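Local structure of racemase (Pseudovibrio sp. JE062, 3MKC) at residues 167-172 / 200-205; 309-314 / 326-331; 349-352 / 357-360. The protein belongs to the mandelate racemase/muconate lactonizing enzyme group of the enolase superfamily, joining an N-terminal capping domain to a TIM-type barrel. One frame throughout, in Å; residues are numbered along the deposited sequence.

The three contacts follow one another along the barrel domain and are formed by three different pairs of its elements. Contact 1 ties the C-terminal ends of two consecutive outer helices, its centre about 24 Å from the centre of the chain. Contact 2 is the most deeply placed, its centre about 9 Å from that point, where the end of strand 310-311 meets helix 319-331. Contacts 1 and 2 are about 23 Å apart between centres and about 13 Å between nearest atoms. Contact 3, a salt bridge between strands 339-340 and 366-367 in the chain, lies about 19 Å from contact 2 between centres, yet I326 CD1 and A359 CB touch at 3.6 Å. The nearest atoms of contacts 1 and 3 are about 9 Å apart.

Contact 1 of 3, residues 167-172 / 200-205; sequences KAKAHN and GILGHD
K169 and L202 join two neighbouring outer helices of the TIM-type barrel, 154-170 and 188-202, which flank strand 175-179 in consecutive beta-alpha units. The contact lies at their C-terminal ends, and the long lysine carries most of it. Its CG stands anti to the carbonyl carbon, and the chain then folds at chi3 (-64°), which turns the ammonium group back onto the last turn of helix 188-202. There K169 NZ donates to I201 O at 3.3 Å, lying in the plane of that carbonyl with a C=O...N angle of 156°. A second bond, from K169 NZ to L202 O at 3.4 Å, is weak, and E166 OE1 is a further, long and weak ionic partner. Two carbonyls at a helix C-terminus should draw a cation electrostatically, and lysine is long and flexible enough to reach both. The approach is tight on the way: K169 CD sits unusually close to L202 O, at 3.0 Å. The apolar half of the contact is K169 CG against L202 CD1 at 4.0 Å; the buried L202 also rests on V176 of the intervening strand. I201 turns the end of its side chain away from 167-172 and packs on I158, A162 and L165 farther back along helix 154-170. Helix 188-202 ends at G203, whose phi of 94° suits glycine, because a CB would be jammed against the preceding carbonyl oxygen. Helix 154-170 closes in a Schellman motif, with N172 at positive phi as the C-prime residue and I173 N bonded to A168 O. On the flank away from 200-205, K167 and H171 both meet F345, by a cation-pi contact and edge-to-face respectively. H171 ND1 also donates to K167 O at 2.9 Å.

Contact 2 of 3, residues 309-314 / 326-331; sequences VQVMPH and IHYQFA
Y328 holds CG anti to its backbone N (chi1 165°), which sends the phenol out from helix 319-331 toward V311 and P313; V311 likewise sets CG1 anti to its own N (chi1 -180°), bringing that methyl to the end of the phenol. This is a beta-alpha unit of the barrel: strand 310-311 and the residues just beyond it meet the helix that follows. P313 supplies the CH-pi contact. Its CG lies over one face of the Y328 ring, 3.8 Å from the centroid and 22° off the normal, displaced toward the rim. Beside it, P313 CD approaches Y328 CE2 to 3.4 Å. A proline suits the place, since its rigid ring presents CH groups at a fixed angle to an aromatic face. V311 comes at the ring obliquely, with CG1 3.3 Å from Y328 OH. The hydroxyl is buried, but it is hydrogen-bonded to T301 OG1 on helix 293-306, whose residues T301 and A304 also pack on V311. M312, just past the strand, turns its side chain the other way, onto Y141 and L283. The polar link between the segments is indirect: one water donates to V311 O at 2.8 Å and to Q329 OE1 at 2.8 Å.

Contact 3 of 3, residues 349-352 / 357-360; sequences ELRK and PEAE
R351 and E358 meet in an end-on, bidentate salt bridge that is the tight part of this contact. R351 NH2 donates one hydrogen to E358 OE2 at 2.7 Å and 173°, while R351 NH1 binds E358 OE1 at 2.9 Å and 169°. Both oxygens lie close to the guanidinium plane and are met on their syn sides, but the nitrogens stand somewhat out of the carboxylate plane, the two flat groups being twisted 27° apart. Each chain bends at chi2, which turns the charged ends to face one another. Pairing suits a buried arginine, and E358 OE2 also bonds Y340 OH, a second partner for the carboxylate; R351 NH2 has a weak further bond to V341 O. By contrast, the remainder is loose. E358 itself is partly exposed, K352 points away from the loop, and P357 and E360, on the solvent side, stand well apart from 349-352. The bridge joins the loop between strands 355-356 and 366-367 to the short helix 349-353. P343 lies against both partners, while helix 319-331 touches both segments, S322 against R351 and I326 against A359.

Contact 1 of 3, residues 167-172 / 200-205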
loop_
_atom_site.group_PDB
_atom_site.type_symbol
_atom_site.label_atom_id
_atom_site.label_comp_id
_atom_site.label_asym_id
_atom_site.label_seq_id
_atom_site.Cartn_x
_atom_site.Cartn_y
_atom_site.Cartn_z
ATOM N N LYS A 167 10.519 21.370 2.454
ATOM C CA LYS A 167 9.476 21.460 1.438
ATOM C C LYS A 167 8.156 20.918 1.972
ATOM O O LYS A 167 7.094 21.469 1.693
ATOM C CB LYS A 167 9.877 20.683 0.179
ATOM C CG LYS A 167 8.895 20.844 -0.979
ATOM C CD LYS A 167 9.412 20.178 -2.243
ATOM C CE LYS A 167 8.458 20.382 -3.403
ATOM N NZ LYS A 167 8.988 19.803 -4.672
ATOM N N ALA A 168 8.227 19.835 2.743
ATOM C CA ALA A 168 7.022 19.237 3.312
ATOM C C ALA A 168 6.332 20.249 4.212
ATOM O O ALA A 168 5.110 20.367 4.195
ATOM C CB ALA A 168 7.375 17.980 4.111
ATOM N N LYS A 169 7.116 20.982 4.996
ATOM C CA LYS A 169 6.556 21.986 5.892
ATOM C C LYS A 169 5.949 23.128 5.085
ATOM O O LYS A 169 4.915 23.689 5.456
ATOM C CB LYS A 169 7.638 22.524 6.829
ATOM C CG LYS A 169 8.350 21.428 7.604
ATOM C CD LYS A 169 8.927 21.922 8.920
ATOM C CE LYS A 169 10.009 22.964 8.732
ATOM N NZ LYS A 169 10.572 23.379 10.047
ATOM N N ALA A 170 6.600 23.461 3.975
ATOM C CA ALA A 170 6.134 24.532 3.104
ATOM C C ALA A 170 4.781 24.188 2.491
ATOM O O ALA A 170 3.997 25.082 2.162
ATOM C CB ALA A 170 7.157 24.791 2.001
ATOM N N HIS A 171 4.512 22.892 2.333
ATOM C CA HIS A 171 3.248 22.436 1.758
ATOM C C HIS A 171 2.299 21.944 2.843
ATOM O O HIS A 171 1.309 21.270 2.552
ATOM C CB HIS A 171 3.483 21.296 0.765
ATOM C CG HIS A 171 4.158 21.719 -0.500
ATOM N ND1 HIS A 171 5.424 22.260 -0.527
ATOM C CD2 HIS A 171 3.753 21.646 -1.790
ATOM C CE1 HIS A 171 5.772 22.503 -1.777
ATOM N NE2 HIS A 171 4.776 22.138 -2.563
ATOM N N ASN A 172 2.609 22.276 4.092
ATOM C CA ASN A 172 1.790 21.859 5.228
ATOM C C ASN A 172 1.452 20.369 5.240
ATOM O O ASN A 172 0.316 19.988 5.527
ATOM C CB ASN A 172 0.492 22.669 5.287
ATOM C CG ASN A 172 0.736 24.138 5.568
ATOM O OD1 ASN A 172 1.468 24.492 6.494
ATOM N ND2 ASN A 172 0.119 25.001 4.776
ATOM N N GLY A 200 15.007 17.598 14.491
ATOM C CA GLY A 200 15.364 18.974 14.793
ATOM C C GLY A 200 15.041 19.872 13.615
ATOM O O GLY A 200 14.552 20.986 13.785
ATOM N N ILE A 201 15.316 19.374 12.413
ATOM C CA ILE A 201 15.051 20.104 11.178
ATOM C C ILE A 201 13.551 20.216 10.925
ATOM O O ILE A 201 13.031 21.297 10.663
ATOM C CB ILE A 201 15.678 19.384 9.959
ATOM C CG1 ILE A 201 17.196 19.338 10.103
ATOM C CG2 ILE A 201 15.257 20.074 8.664
ATOM C CD1 ILE A 201 17.889 18.546 9.010
ATOM N N LEU A 202 12.867 19.081 11.010
ATOM C CA LEU A 202 11.434 19.014 10.762
ATOM C C LEU A 202 10.567 19.781 11.755
ATOM O O LEU A 202 9.574 20.401 11.374
ATOM C CB LEU A 202 10.985 17.550 10.734
ATOM C CG LEU A 202 9.499 17.321 10.457
ATOM C CD1 LEU A 202 9.157 17.841 9.067
ATOM C CD2 LEU A 202 9.171 15.835 10.577
ATOM N N GLY A 203 10.938 19.742 13.027
ATOM C CA GLY A 203 10.138 20.417 14.030
ATOM C C GLY A 203 9.183 19.387 14.599
ATOM O O GLY A 203 9.054 18.294 14.052
ATOM N N HIS A 204 8.510 19.725 15.691
ATOM C CA HIS A 204 7.589 18.793 16.328
ATOM C C HIS A 204 6.138 18.942 15.890
ATOM O O HIS A 204 5.289 18.129 16.264
ATOM C CB HIS A 204 7.694 18.926 17.850
ATOM C CG HIS A 204 8.859 18.191 18.439
ATOM N ND1 HIS A 204 8.734 16.951 19.029
ATOM C CD2 HIS A 204 10.172 18.514 18.519
ATOM C CE1 HIS A 204 9.919 16.544 19.450
ATOM N NE2 HIS A 204 10.809 17.475 19.152
ATOM N N ASP A 205 5.856 19.969 15.092
ATOM C CA ASP A 205 4.501 20.206 14.608
ATOM C C ASP A 205 4.065 19.156 13.598
ATOM O O ASP A 205 2.882 18.860 13.472
ATOM C CB ASP A 205 4.402 21.589 13.963
ATOM C CG ASP A 205 4.115 22.680 14.969
ATOM O OD1 ASP A 205 4.184 22.409 16.189
ATOM O OD2 ASP A 205 3.822 23.815 14.535
#

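Contact 2 of 3, residues 309-314 / 326-331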
loop_
_atom_site.group_PDB
_atom_site.type_symbol
_atom_site.label_atom_id
_atom_site.label_comp_id
_atom_site.label_asym_id
_atom_site.label_seq_id
_atom_site.Cartn_x
_atom_site.Cartn_y
_atom_site.Cartn_z
ATOM N N VAL A 309 -5.802 -1.714 16.690
ATOM C CA VAL A 309 -4.642 -1.683 15.816
ATOM C C VAL A 309 -4.937 -0.800 14.607
ATOM O O VAL A 309 -5.963 -0.958 13.954
ATOM C CB VAL A 309 -4.297 -3.107 15.338
ATOM C CG1 VAL A 309 -3.224 -3.074 14.261
ATOM C CG2 VAL A 309 -3.825 -3.937 16.530
ATOM N N GLN A 310 -4.030 0.127 14.321
ATOM C CA GLN A 310 -4.192 1.019 13.179
ATOM C C GLN A 310 -3.713 0.340 11.916
ATOM O O GLN A 310 -2.881 -0.564 11.969
ATOM C CB GLN A 310 -3.356 2.291 13.366
ATOM C CG GLN A 310 -3.669 3.074 14.615
ATOM C CD GLN A 310 -3.022 4.451 14.595
ATOM O OE1 GLN A 310 -1.946 4.634 14.022
ATOM N NE2 GLN A 310 -3.668 5.418 15.230
ATOM N N VAL A 311 -4.236 0.780 10.776
ATOM C CA VAL A 311 -3.797 0.236 9.506
ATOM C C VAL A 311 -3.446 1.388 8.578
ATOM O O VAL A 311 -4.240 2.304 8.382
ATOM C CB VAL A 311 -4.873 -0.618 8.824
ATOM C CG1 VAL A 311 -4.336 -1.157 7.493
ATOM C CG2 VAL A 311 -5.276 -1.774 9.735
HETATM N N MSE A 312 -2.233 1.344 8.046
HETATM C CA MSE A 312 -1.744 2.337 7.094
HETATM C C MSE A 312 -1.099 1.447 6.051
HETATM O O MSE A 312 0.080 1.109 6.154
HETATM C CB MSE A 312 -0.702 3.255 7.730
HETATM C CG MSE A 312 -1.276 4.231 8.751
HETATM SE SE MSE A 312 -0.023 5.580 9.279
HETATM C CE MSE A 312 -1.076 6.365 10.645
ATOM N N PRO A 313 -1.874 1.036 5.040
ATOM C CA PRO A 313 -1.350 0.159 3.994
ATOM C C PRO A 313 -0.107 0.666 3.291
ATOM O O PRO A 313 -0.028 1.838 2.913
ATOM C CB PRO A 313 -2.533 0.012 3.040
ATOM C CG PRO A 313 -3.724 0.212 3.926
ATOM C CD PRO A 313 -3.283 1.376 4.772
ATOM N N HIS A 314 0.865 -0.223 3.124
ATOM C CA HIS A 314 2.095 0.133 2.434
ATOM C C HIS A 314 1.676 0.557 1.033
ATOM O O HIS A 314 0.829 -0.086 0.406
ATOM C CB HIS A 314 3.022 -1.073 2.358
ATOM C CG HIS A 314 4.232 -0.856 1.506
ATOM N ND1 HIS A 314 5.239 0.022 1.849
ATOM C CD2 HIS A 314 4.602 -1.408 0.328
ATOM C CE1 HIS A 314 6.178 -0.004 0.920
ATOM N NE2 HIS A 314 5.815 -0.863 -0.014
ATOM N N ILE A 326 -6.449 6.454 -1.599
ATOM C CA ILE A 326 -7.312 7.549 -1.174
ATOM C C ILE A 326 -8.721 7.020 -0.910
ATOM O O ILE A 326 -9.367 7.395 0.069
ATOM C CB ILE A 326 -7.371 8.663 -2.247
ATOM C CG1 ILE A 326 -6.013 9.359 -2.333
ATOM C CG2 ILE A 326 -8.467 9.672 -1.896
ATOM C CD1 ILE A 326 -5.912 10.389 -3.448
ATOM N N HIS A 327 -9.201 6.139 -1.781
ATOM C CA HIS A 327 -10.535 5.588 -1.605
ATOM C C HIS A 327 -10.550 4.748 -0.343
ATOM O O HIS A 327 -11.532 4.743 0.400
ATOM C CB HIS A 327 -10.927 4.760 -2.829
ATOM C CG HIS A 327 -11.317 5.591 -4.008
ATOM N ND1 HIS A 327 -12.629 5.879 -4.314
ATOM C CD2 HIS A 327 -10.567 6.218 -4.948
ATOM C CE1 HIS A 327 -12.671 6.645 -5.389
ATOM N NE2 HIS A 327 -11.432 6.865 -5.793
ATOM N N TYR A 328 -9.448 4.046 -0.106
ATOM C CA TYR A 328 -9.301 3.222 1.093
ATOM C C TYR A 328 -9.407 4.083 2.357
ATOM O O TYR A 328 -10.208 3.805 3.253
ATOM C CB TYR A 328 -7.939 2.515 1.085
ATOM C CG TYR A 328 -7.578 1.936 2.439
ATOM C CD1 TYR A 328 -8.059 0.692 2.836
ATOM C CD2 TYR A 328 -6.845 2.687 3.364
ATOM C CE1 TYR A 328 -7.829 0.211 4.126
ATOM C CE2 TYR A 328 -6.612 2.217 4.654
ATOM C CZ TYR A 328 -7.111 0.979 5.030
ATOM O OH TYR A 328 -6.929 0.522 6.316
ATOM N N GLN A 329 -8.610 5.146 2.421
ATOM C CA GLN A 329 -8.620 5.991 3.611
ATOM C C GLN A 329 -9.974 6.622 3.895
ATOM O O GLN A 329 -10.340 6.815 5.049
ATOM C CB GLN A 329 -7.550 7.084 3.519
ATOM C CG GLN A 329 -7.349 7.835 4.837
ATOM C CD GLN A 329 -6.666 6.986 5.905
ATOM O OE1 GLN A 329 -6.543 5.769 5.767
ATOM N NE2 GLN A 329 -6.229 7.631 6.982
ATOM N N PHE A 330 -10.727 6.946 2.851
ATOM C CA PHE A 330 -12.039 7.543 3.060
ATOM C C PHE A 330 -13.079 6.582 3.629
ATOM O O PHE A 330 -13.776 6.908 4.591
ATOM C CB PHE A 330 -12.573 8.128 1.750
ATOM C CG PHE A 330 -12.213 9.572 1.547
ATOM C CD1 PHE A 330 -12.828 10.563 2.308
ATOM C CD2 PHE A 330 -11.240 9.938 0.621
ATOM C CE1 PHE A 330 -12.475 11.908 2.153
ATOM C CE2 PHE A 330 -10.880 11.277 0.460
ATOM C CZ PHE A 330 -11.502 12.263 1.232
ATOM N N ALA A 331 -13.168 5.390 3.050
ATOM C CA ALA A 331 -14.186 4.434 3.477
ATOM C C ALA A 331 -13.760 3.363 4.474
ATOM O O ALA A 331 -14.587 2.877 5.243
ATOM C CB ALA A 331 -14.777 3.759 2.256
HETATM O O HOH W 1 -6.129 4.319 8.096
#

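Contact 3 of 3, residues 349-352 / 357-360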
loop_
_atom_site.group_PDB
_atom_site.type_symbol
_atom_site.label_atom_id
_atom_site.label_comp_id
_atom_site.label_asym_id
_atom_site.label_seq_id
_atom_site.Cartn_x
_atom_site.Cartn_y
_atom_site.Cartn_z
ATOM N N GLU A 349 9.409 8.057 -12.741
ATOM C CA GLU A 349 8.669 8.309 -13.971
ATOM C C GLU A 349 7.369 7.511 -14.019
ATOM O O GLU A 349 6.318 8.033 -14.378
ATOM C CB GLU A 349 9.523 7.937 -15.189
ATOM C CG GLU A 349 10.738 8.829 -15.460
ATOM C CD GLU A 349 11.848 8.678 -14.434
ATOM O OE1 GLU A 349 12.053 7.554 -13.931
ATOM O OE2 GLU A 349 12.533 9.684 -14.144
ATOM N N LEU A 350 7.452 6.235 -13.658
ATOM C CA LEU A 350 6.290 5.356 -13.677
ATOM C C LEU A 350 5.181 5.883 -12.766
ATOM O O LEU A 350 4.017 5.965 -13.167
ATOM C CB LEU A 350 6.711 3.953 -13.241
ATOM C CG LEU A 350 6.000 2.796 -13.930
ATOM C CD1 LEU A 350 6.136 2.929 -15.443
ATOM C CD2 LEU A 350 6.610 1.491 -13.453
ATOM N N ARG A 351 5.549 6.234 -11.540
ATOM C CA ARG A 351 4.590 6.762 -10.577
ATOM C C ARG A 351 3.990 8.072 -11.083
ATOM O O ARG A 351 2.826 8.379 -10.825
ATOM C CB ARG A 351 5.279 7.015 -9.235
ATOM C CG ARG A 351 4.440 7.837 -8.262
ATOM C CD ARG A 351 3.204 7.073 -7.826
ATOM N NE ARG A 351 2.329 7.878 -6.978
ATOM C CZ ARG A 351 1.487 8.801 -7.428
ATOM N NH1 ARG A 351 1.394 9.045 -8.729
ATOM N NH2 ARG A 351 0.737 9.485 -6.576
ATOM N N LYS A 352 4.795 8.839 -11.804
ATOM C CA LYS A 352 4.352 10.127 -12.327
ATOM C C LYS A 352 3.501 10.107 -13.599
ATOM O O LYS A 352 2.520 10.847 -13.696
ATOM C CB LYS A 352 5.560 11.028 -12.577
ATOM C CG LYS A 352 6.338 11.431 -11.340
ATOM C CD LYS A 352 7.434 12.404 -11.738
ATOM C CE LYS A 352 8.169 12.966 -10.537
ATOM N NZ LYS A 352 9.140 14.007 -10.961
ATOM N N PRO A 357 -6.024 11.123 -13.896
ATOM C CA PRO A 357 -5.261 12.265 -13.388
ATOM C C PRO A 357 -4.653 11.981 -12.020
ATOM O O PRO A 357 -4.843 10.903 -11.462
ATOM C CB PRO A 357 -6.313 13.359 -13.320
ATOM C CG PRO A 357 -7.513 12.599 -12.857
ATOM C CD PRO A 357 -7.469 11.327 -13.688
ATOM N N GLU A 358 -3.925 12.960 -11.493
ATOM C CA GLU A 358 -3.288 12.871 -10.182
ATOM C C GLU A 358 -4.148 13.695 -9.228
ATOM O O GLU A 358 -4.507 14.834 -9.540
ATOM C CB GLU A 358 -1.879 13.473 -10.245
ATOM C CG GLU A 358 -1.059 13.329 -8.976
ATOM C CD GLU A 358 -0.640 11.899 -8.722
ATOM O OE1 GLU A 358 -0.157 11.249 -9.674
ATOM O OE2 GLU A 358 -0.784 11.427 -7.575
ATOM N N ALA A 359 -4.486 13.125 -8.076
ATOM C CA ALA A 359 -5.312 13.835 -7.105
ATOM C C ALA A 359 -4.568 15.047 -6.560
ATOM O O ALA A 359 -3.383 14.970 -6.239
ATOM C CB ALA A 359 -5.697 12.905 -5.964
ATOM N N GLU A 360 -5.271 16.167 -6.444
ATOM C CA GLU A 360 -4.654 17.384 -5.940
ATOM C C GLU A 360 -4.585 17.414 -4.419
ATOM O O GLU A 360 -5.602 17.311 -3.730
ATOM C CB GLU A 360 -5.407 18.618 -6.457
ATOM C CG GLU A 360 -5.248 18.852 -7.961
ATOM C CD GLU A 360 -5.829 20.184 -8.426
ATOM O OE1 GLU A 360 -6.987 20.213 -8.914
ATOM O OE2 GLU A 360 -5.119 21.205 -8.293
#